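Local coordinates for cobalamin biosynthesis protein CobN (PDB 7C6O), which is the large, catalytic subunit of cobaltochelatase, which probably inserts cobalt into the corrin ring during cobalamin biosynthesis, at residues A[645-657]-A[669-682]. Sequence-based numbering, arbitrary orientation.
Sequences GKLPAIRQQIWTL and LTERPEEDSFDDML
Arg651 and Phe678 bring the two helices together, their CA atoms 7.6 Å apart, where the axes of 647-657 and 675-682 approach to 11.2 Å at a crossing angle of 57°. Arg651 points its CB toward the other helix, over one face of the Phe678 ring; Met681 CE sits on the opposite face. With CG anti to the carbonyl carbon (chi1 -70°) and the chain extended as far as NE, Arg651 then runs past CD2 of the ring to the acidic side chains. The guanidinium takes Asp679 side-on: NE donates to OD1 at 2.8 Å in a nearly straight bond (169°), and NH2 reaches OD2 at 3.0 Å. Both acceptors lie close to the guanidinium plane, but both are met from above the carboxylate plane. Arg651 NH1 turns to Glu675 OE1, also 3.0 Å away, with the guanidinium and Glu675 carboxylate planes perpendicular. Asp679 OD1 has a second partner in His636 of helix 624-642; that helix also packs on the pair, His636 against Leu647 and Leu682, Leu632 against Ile654, so helices 624-642, 647-660 and 675-694 pack together, the contact's centre about 49 Å from that of the chain. Glu675 bends at chi2 and ties the salt bridges into a network, its OE2 receiving Arg672 NH2 at 2.9 Å. A water bridges Glu675 OE1 and Pro648 O, donating to both. In the loop ahead of helix 675-682, the aliphatic part of Arg672 lies over the indole of Trp655, while Leu669 CD1 meets the indole edge at CZ3. Deeper in, Ile654 CG2 and Leu682 CD2 meet tip to tip.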
ATOM      1  N   GLY A 645      42.605 -16.640  37.529  1.00 50.06           N
ATOM      2  CA  GLY A 645      43.942 -16.672  36.965  1.00 48.64           C
ATOM      3  C   GLY A 645      44.029 -17.380  35.630  1.00 48.12           C
ATOM      4  O   GLY A 645      44.951 -17.109  34.855  1.00 51.46           O
ATOM      5  N   LYS A 646      43.090 -18.284  35.348  1.00 44.91           N
ATOM      6  CA  LYS A 646      43.041 -19.002  34.081  1.00 46.30           C
ATOM      7  C   LYS A 646      42.352 -18.203  32.978  1.00 40.57           C
ATOM      8  O   LYS A 646      42.367 -18.631  31.818  1.00 41.47           O
ATOM      9  CB  LYS A 646      42.344 -20.356  34.300  1.00 51.17           C
ATOM     10  CG  LYS A 646      42.253 -21.268  33.080  1.00 54.99           C
ATOM     11  CD  LYS A 646      42.395 -22.733  33.455  1.00 58.71           C
ATOM     12  CE  LYS A 646      43.842 -23.184  33.329  1.00 60.37           C
ATOM     13  NZ  LYS A 646      44.355 -22.988  31.943  1.00 59.16           N
ATOM     14  N   LEU A 647      41.779 -17.046  33.306  1.00 36.58           N
ATOM     15  CA  LEU A 647      41.098 -16.232  32.301  1.00 37.27           C
ATOM     16  C   LEU A 647      41.942 -15.922  31.068  1.00 36.40           C
ATOM     17  O   LEU A 647      41.388 -15.976  29.957  1.00 33.59           O
ATOM     18  CB  LEU A 647      40.591 -14.930  32.942  1.00 38.31           C
ATOM     19  CG  LEU A 647      39.271 -15.014  33.711  1.00 38.35           C
ATOM     20  CD1 LEU A 647      38.891 -13.654  34.280  1.00 40.10           C
ATOM     21  CD2 LEU A 647      38.163 -15.550  32.817  1.00 37.45           C
ATOM     22  N   PRO A 648      43.240 -15.596  31.163  1.00 37.97           N
ATOM     23  CA  PRO A 648      44.006 -15.358  29.925  1.00 37.25           C
ATOM     24  C   PRO A 648      43.987 -16.526  28.952  1.00 34.16           C
ATOM     25  O   PRO A 648      43.960 -16.306  27.735  1.00 31.09           O
ATOM     26  CB  PRO A 648      45.420 -15.073  30.447  1.00 38.42           C
ATOM     27  CG  PRO A 648      45.196 -14.474  31.780  1.00 39.10           C
ATOM     28  CD  PRO A 648      44.017 -15.208  32.356  1.00 39.88           C
ATOM     29  N   ALA A 649      43.989 -17.765  29.451  1.00 31.70           N
ATOM     30  CA  ALA A 649      44.014 -18.920  28.558  1.00 29.95           C
ATOM     31  C   ALA A 649      42.709 -19.045  27.778  1.00 27.61           C
ATOM     32  O   ALA A 649      42.723 -19.272  26.563  1.00 24.05           O
ATOM     33  CB  ALA A 649      44.289 -20.194  29.355  1.00 31.80           C
ATOM     34  N   ILE A 650      41.570 -18.904  28.459  1.00 27.58           N
ATOM     35  CA  ILE A 650      40.295 -19.011  27.759  1.00 26.54           C
ATOM     36  C   ILE A 650      40.058 -17.783  26.887  1.00 25.21           C
ATOM     37  O   ILE A 650      39.421 -17.878  25.831  1.00 20.83           O
ATOM     38  CB  ILE A 650      39.146 -19.244  28.763  1.00 25.22           C
ATOM     39  CG1 ILE A 650      37.826 -19.491  28.028  1.00 24.85           C
ATOM     40  CG2 ILE A 650      39.014 -18.078  29.728  1.00 26.37           C
ATOM     41  CD1 ILE A 650      37.847 -20.714  27.132  1.00 24.06           C
ATOM     42  N   ARG A 651      40.580 -16.619  27.293  1.00 22.82           N
ATOM     43  CA  ARG A 651      40.512 -15.441  26.434  1.00 24.44           C
ATOM     44  C   ARG A 651      41.244 -15.679  25.118  1.00 22.85           C
ATOM     45  O   ARG A 651      40.769 -15.268  24.052  1.00 21.35           O
ATOM     46  CB  ARG A 651      41.100 -14.220  27.146  1.00 24.62           C
ATOM     47  CG  ARG A 651      40.279 -13.663  28.304  1.00 24.69           C
ATOM     48  CD  ARG A 651      40.920 -12.375  28.821  1.00 25.02           C
ATOM     49  NE  ARG A 651      40.279 -11.847  30.024  1.00 29.00           N
ATOM     50  CZ  ARG A 651      40.892 -11.701  31.196  1.00 27.82           C
ATOM     51  NH1 ARG A 651      42.167 -12.037  31.328  1.00 28.30           N
ATOM     52  NH2 ARG A 651      40.228 -11.210  32.236  1.00 27.67           N
ATOM     53  N   GLN A 652      42.405 -16.340  25.174  1.00 22.77           N
ATOM     54  CA  GLN A 652      43.147 -16.635  23.952  1.00 24.61           C
ATOM     55  C   GLN A 652      42.369 -17.586  23.051  1.00 22.05           C
ATOM     56  O   GLN A 652      42.353 -17.414  21.826  1.00 19.03           O
ATOM     57  CB  GLN A 652      44.517 -17.226  24.289  1.00 28.66           C
ATOM     58  CG  GLN A 652      45.501 -16.236  24.893  0.55 33.20           C
ATOM     59  CD  GLN A 652      46.860 -16.854  25.168  0.33 36.74           C
ATOM     60  OE1 GLN A 652      47.102 -18.020  24.858  0.70 36.77           O
ATOM     61  NE2 GLN A 652      47.757 -16.070  25.756  0.86 40.40           N
ATOM     62  N   GLN A 653      41.730 -18.604  23.638  1.00 18.17           N
ATOM     63  CA  GLN A 653      40.897 -19.509  22.849  1.00 16.18           C
ATOM     64  C   GLN A 653      39.776 -18.755  22.148  1.00 15.77           C
ATOM     65  O   GLN A 653      39.482 -19.013  20.973  1.00 15.66           O
ATOM     66  CB  GLN A 653      40.303 -20.601  23.736  1.00 21.52           C
ATOM     67  CG  GLN A 653      41.286 -21.635  24.243  1.00 23.31           C
ATOM     68  CD  GLN A 653      40.590 -22.740  25.015  1.00 29.95           C
ATOM     69  OE1 GLN A 653      39.717 -23.429  24.485  1.00 31.50           O
ATOM     70  NE2 GLN A 653      40.957 -22.901  26.281  1.00 34.14           N
ATOM     71  N   ILE A 654      39.130 -17.832  22.861  1.00 15.58           N
ATOM     72  CA  ILE A 654      38.023 -17.078  22.281  1.00 16.68           C
ATOM     73  C   ILE A 654      38.522 -16.160  21.176  1.00 17.22           C
ATOM     74  O   ILE A 654      37.903 -16.056  20.109  1.00 14.66           O
ATOM     75  CB  ILE A 654      37.279 -16.299  23.383  1.00 17.68           C
ATOM     76  CG1 ILE A 654      36.536 -17.269  24.307  1.00 19.94           C
ATOM     77  CG2 ILE A 654      36.321 -15.278  22.778  1.00 15.08           C
ATOM     78  CD1 ILE A 654      35.890 -16.602  25.511  1.00 20.27           C
ATOM     79  N   TRP A 655      39.656 -15.487  21.402  1.00 17.02           N
ATOM     80  CA  TRP A 655      40.185 -14.587  20.383  1.00 16.30           C
ATOM     81  C   TRP A 655      40.636 -15.357  19.149  1.00 14.05           C
ATOM     82  O   TRP A 655      40.424 -14.907  18.017  1.00 13.88           O
ATOM     83  CB  TRP A 655      41.338 -13.758  20.946  1.00 16.13           C
ATOM     84  CG  TRP A 655      41.777 -12.693  19.997  1.00 17.18           C
ATOM     85  CD1 TRP A 655      42.988 -12.591  19.377  1.00 22.00           C
ATOM     86  CD2 TRP A 655      40.991 -11.594  19.527  1.00 17.56           C
ATOM     87  NE1 TRP A 655      43.008 -11.487  18.560  1.00 22.56           N
ATOM     88  CE2 TRP A 655      41.793 -10.859  18.633  1.00 21.85           C
ATOM     89  CE3 TRP A 655      39.689 -11.155  19.781  1.00 22.21           C
ATOM     90  CZ2 TRP A 655      41.335  -9.712  17.993  1.00 23.19           C
ATOM     91  CZ3 TRP A 655      39.236 -10.014  19.144  1.00 25.44           C
ATOM     92  CH2 TRP A 655      40.058  -9.306  18.263  1.00 25.98           C
ATOM     93  N   THR A 656      41.259 -16.520  19.351  1.00 14.34           N
ATOM     94  CA  THR A 656      41.630 -17.373  18.227  1.00 15.15           C
ATOM     95  C   THR A 656      40.405 -17.752  17.402  1.00 15.19           C
ATOM     96  O   THR A 656      40.424 -17.674  16.170  1.00 14.66           O
ATOM     97  CB  THR A 656      42.348 -18.623  18.737  1.00 19.43           C
ATOM     98  OG1 THR A 656      43.648 -18.263  19.220  1.00 22.88           O
ATOM     99  CG2 THR A 656      42.482 -19.659  17.630  1.00 18.46           C
ATOM    100  N   LEU A 657      39.320 -18.149  18.072  1.00 12.60           N
ATOM    101  CA  LEU A 657      38.101 -18.512  17.356  1.00 10.42           C
ATOM    102  C   LEU A 657      37.514 -17.314  16.619  1.00 12.92           C
ATOM    103  O   LEU A 657      37.144 -17.416  15.445  1.00 12.95           O
ATOM    104  CB  LEU A 657      37.076 -19.102  18.326  1.00 12.04           C
ATOM    105  CG  LEU A 657      35.701 -19.416  17.728  1.00 12.96           C
ATOM    106  CD1 LEU A 657      35.822 -20.334  16.514  1.00 12.94           C
ATOM    107  CD2 LEU A 657      34.801 -20.038  18.780  1.00 14.47           C
ATOM    108  N   LEU A 669      35.892  -5.230  15.290  1.00 29.50           N
ATOM    109  CA  LEU A 669      37.117  -5.232  16.080  1.00 30.87           C
ATOM    110  C   LEU A 669      38.312  -5.122  15.141  1.00 35.40           C
ATOM    111  O   LEU A 669      38.659  -6.084  14.450  1.00 35.31           O
ATOM    112  CB  LEU A 669      37.207  -6.496  16.930  1.00 29.11           C
ATOM    113  CG  LEU A 669      36.119  -6.661  17.992  1.00 29.21           C
ATOM    114  CD1 LEU A 669      36.247  -8.015  18.674  1.00 28.79           C
ATOM    115  CD2 LEU A 669      36.195  -5.529  19.009  1.00 32.71           C
ATOM    116  N   THR A 670      38.945  -3.947  15.125  1.00 39.19           N
ATOM    117  CA  THR A 670      40.128  -3.734  14.300  1.00 42.60           C
ATOM    118  C   THR A 670      41.392  -4.300  14.931  1.00 41.56           C
ATOM    119  O   THR A 670      42.391  -4.486  14.227  1.00 42.52           O
ATOM    120  CB  THR A 670      40.324  -2.240  14.031  1.00 44.63           C
ATOM    121  OG1 THR A 670      40.460  -1.545  15.278  1.00 46.29           O
ATOM    122  CG2 THR A 670      39.138  -1.673  13.264  1.00 45.24           C
ATOM    123  N   GLU A 671      41.371  -4.575  16.232  1.00 39.55           N
ATOM    124  CA  GLU A 671      42.537  -5.086  16.937  1.00 37.89           C
ATOM    125  C   GLU A 671      42.056  -5.853  18.159  1.00 32.58           C
ATOM    126  O   GLU A 671      40.887  -5.774  18.545  1.00 30.08           O
ATOM    127  CB  GLU A 671      43.483  -3.952  17.348  1.00 43.71           C
ATOM    128  CG  GLU A 671      42.904  -3.045  18.425  1.00 47.77           C
ATOM    129  CD  GLU A 671      43.849  -1.931  18.832  1.00 52.93           C
ATOM    130  OE1 GLU A 671      44.563  -1.403  17.954  1.00 54.56           O
ATOM    131  OE2 GLU A 671      43.878  -1.588  20.034  1.00 54.16           O
ATOM    132  N   ARG A 672      42.976  -6.585  18.769  1.00 31.81           N
ATOM    133  CA  ARG A 672      42.657  -7.298  19.999  1.00 28.93           C
ATOM    134  C   ARG A 672      42.543  -6.309  21.153  1.00 34.09           C
ATOM    135  O   ARG A 672      43.419  -5.453  21.316  1.00 33.25           O
ATOM    136  CB  ARG A 672      43.721  -8.342  20.311  1.00 28.20           C
ATOM    137  CG  ARG A 672      43.362  -9.269  21.463  1.00 25.63           C
ATOM    138  CD  ARG A 672      44.551 -10.115  21.864  1.00 28.69           C
ATOM    139  NE  ARG A 672      44.180 -11.229  22.730  1.00 31.58           N
ATOM    140  CZ  ARG A 672      44.072 -11.152  24.053  1.00 35.29           C
ATOM    141  NH1 ARG A 672      43.735 -12.223  24.755  1.00 37.08           N
ATOM    142  NH2 ARG A 672      44.300 -10.001  24.676  1.00 36.36           N
ATOM    143  N   PRO A 673      41.491  -6.387  21.964  1.00 32.59           N
ATOM    144  CA  PRO A 673      41.400  -5.502  23.129  1.00 32.14           C
ATOM    145  C   PRO A 673      42.524  -5.786  24.112  1.00 32.45           C
ATOM    146  O   PRO A 673      43.082  -6.886  24.149  1.00 31.38           O
ATOM    147  CB  PRO A 673      40.031  -5.843  23.733  1.00 32.06           C
ATOM    148  CG  PRO A 673      39.272  -6.516  22.626  1.00 29.87           C
ATOM    149  CD  PRO A 673      40.303  -7.244  21.823  1.00 29.83           C
ATOM    150  N   GLU A 674      42.869  -4.770  24.900  1.00 35.19           N
ATOM    151  CA  GLU A 674      43.784  -4.986  26.009  1.00 35.18           C
ATOM    152  C   GLU A 674      43.198  -6.012  26.970  1.00 31.13           C
ATOM    153  O   GLU A 674      41.983  -6.212  27.043  1.00 31.23           O
ATOM    154  CB  GLU A 674      44.062  -3.682  26.756  1.00 40.68           C
ATOM    155  CG  GLU A 674      45.158  -2.819  26.162  1.00 42.90           C
ATOM    156  CD  GLU A 674      45.430  -1.589  27.007  1.00 43.87           C
ATOM    157  OE1 GLU A 674      46.383  -1.614  27.818  1.00 43.07           O
ATOM    158  OE2 GLU A 674      44.676  -0.603  26.873  1.00 43.77           O
ATOM    159  N   GLU A 675      44.086  -6.657  27.726  1.00 31.53           N
ATOM    160  CA  GLU A 675      43.663  -7.759  28.583  1.00 33.51           C
ATOM    161  C   GLU A 675      42.623  -7.308  29.603  1.00 35.85           C
ATOM    162  O   GLU A 675      41.669  -8.041  29.890  1.00 35.46           O
ATOM    163  CB  GLU A 675      44.880  -8.370  29.276  1.00 35.48           C
ATOM    164  CG  GLU A 675      44.655  -9.774  29.819  1.00 35.68           C
ATOM    165  CD  GLU A 675      44.489 -10.824  28.725  1.00 34.74           C
ATOM    166  OE1 GLU A 675      44.147 -11.973  29.066  1.00 32.26           O
ATOM    167  OE2 GLU A 675      44.706 -10.508  27.533  1.00 33.73           O
ATOM    168  N   ASP A 676      42.773  -6.101  30.145  1.00 34.46           N
ATOM    169  CA  ASP A 676      41.831  -5.592  31.135  1.00 32.08           C
ATOM    170  C   ASP A 676      40.612  -4.926  30.506  1.00 28.22           C
ATOM    171  O   ASP A 676      39.755  -4.416  31.236  1.00 30.94           O
ATOM    172  CB  ASP A 676      42.543  -4.625  32.095  1.00 36.89           C
ATOM    173  CG  ASP A 676      42.976  -3.331  31.428  1.00 39.01           C
ATOM    174  OD1 ASP A 676      43.044  -2.304  32.135  1.00 39.86           O
ATOM    175  OD2 ASP A 676      43.240  -3.333  30.207  1.00 39.78           O
ATOM    176  N   SER A 677      40.510  -4.923  29.178  1.00 23.93           N
ATOM    177  CA  SER A 677      39.290  -4.542  28.482  1.00 26.28           C
ATOM    178  C   SER A 677      38.655  -5.711  27.742  1.00 25.50           C
ATOM    179  O   SER A 677      37.607  -5.535  27.112  1.00 23.22           O
ATOM    180  CB  SER A 677      39.573  -3.400  27.497  1.00 30.81           C
ATOM    181  OG  SER A 677      39.853  -2.191  28.181  1.00 39.62           O
ATOM    182  N   PHE A 678      39.257  -6.902  27.818  1.00 24.76           N
ATOM    183  CA  PHE A 678      38.793  -8.033  27.019  1.00 24.91           C
ATOM    184  C   PHE A 678      37.430  -8.533  27.487  1.00 25.96           C
ATOM    185  O   PHE A 678      36.559  -8.833  26.662  1.00 24.33           O
ATOM    186  CB  PHE A 678      39.827  -9.158  27.077  1.00 25.00           C
ATOM    187  CG  PHE A 678      39.672 -10.187  25.994  1.00 23.28           C
ATOM    188  CD1 PHE A 678      40.401 -10.089  24.819  1.00 26.67           C
ATOM    189  CD2 PHE A 678      38.807 -11.257  26.153  1.00 22.50           C
ATOM    190  CE1 PHE A 678      40.266 -11.035  23.819  1.00 27.13           C
ATOM    191  CE2 PHE A 678      38.668 -12.209  25.161  1.00 22.25           C
ATOM    192  CZ  PHE A 678      39.399 -12.097  23.990  1.00 26.62           C
ATOM    193  N   ASP A 679      37.227  -8.631  28.803  1.00 24.48           N
ATOM    194  CA  ASP A 679      35.958  -9.137  29.318  1.00 25.70           C
ATOM    195  C   ASP A 679      34.804  -8.188  29.023  1.00 25.39           C
ATOM    196  O   ASP A 679      33.669  -8.639  28.838  1.00 27.06           O
ATOM    197  CB  ASP A 679      36.065  -9.393  30.820  1.00 29.20           C
ATOM    198  CG  ASP A 679      37.028 -10.512  31.146  1.00 34.16           C
ATOM    199  OD1 ASP A 679      37.523 -11.159  30.198  1.00 36.27           O
ATOM    200  OD2 ASP A 679      37.296 -10.742  32.343  1.00 37.31           O
ATOM    201  N   ASP A 680      35.067  -6.879  28.988  1.00 24.62           N
ATOM    202  CA  ASP A 680      34.033  -5.936  28.577  1.00 26.52           C
ATOM    203  C   ASP A 680      33.666  -6.139  27.114  1.00 24.12           C
ATOM    204  O   ASP A 680      32.496  -6.015  26.734  1.00 24.21           O
ATOM    205  CB  ASP A 680      34.499  -4.501  28.818  1.00 33.78           C
ATOM    206  CG  ASP A 680      33.413  -3.480  28.535  0.43 39.32           C
ATOM    207  OD1 ASP A 680      32.219  -3.838  28.622  0.53 41.36           O
ATOM    208  OD2 ASP A 680      33.753  -2.320  28.218  0.41 41.85           O
ATOM    209  N   MET A 681      34.658  -6.452  26.278  1.00 21.87           N
ATOM    210  CA  MET A 681      34.380  -6.764  24.882  1.00 22.09           C
ATOM    211  C   MET A 681      33.506  -8.005  24.755  1.00 20.54           C
ATOM    212  O   MET A 681      32.659  -8.079  23.859  1.00 20.93           O
ATOM    213  CB  MET A 681      35.695  -6.943  24.122  1.00 24.47           C
ATOM    214  CG  MET A 681      35.544  -7.272  22.647  1.00 25.67           C
ATOM    215  SD  MET A 681      35.437  -9.045  22.334  1.00 25.54           S
ATOM    216  CE  MET A 681      37.010  -9.611  22.972  1.00 24.27           C
ATOM    217  N   LEU A 682      33.683  -8.980  25.650  1.00 17.60           N
ATOM    218  CA  LEU A 682      32.879 -10.197  25.587  1.00 18.49           C
ATOM    219  C   LEU A 682      31.426  -9.933  25.952  1.00 19.12           C
ATOM    220  O   LEU A 682      30.537 -10.670  25.510  1.00 18.40           O
ATOM    221  CB  LEU A 682      33.466 -11.269  26.501  1.00 14.70           C
ATOM    222  CG  LEU A 682      34.838 -11.813  26.100  1.00 17.00           C
ATOM    223  CD1 LEU A 682      35.260 -12.916  27.053  1.00 16.61           C
ATOM    224  CD2 LEU A 682      34.830 -12.317  24.662  1.00 18.06           C
TER
HETATM  225  O   HOH W   1      44.739 -13.662  27.088  1.00 27.25           O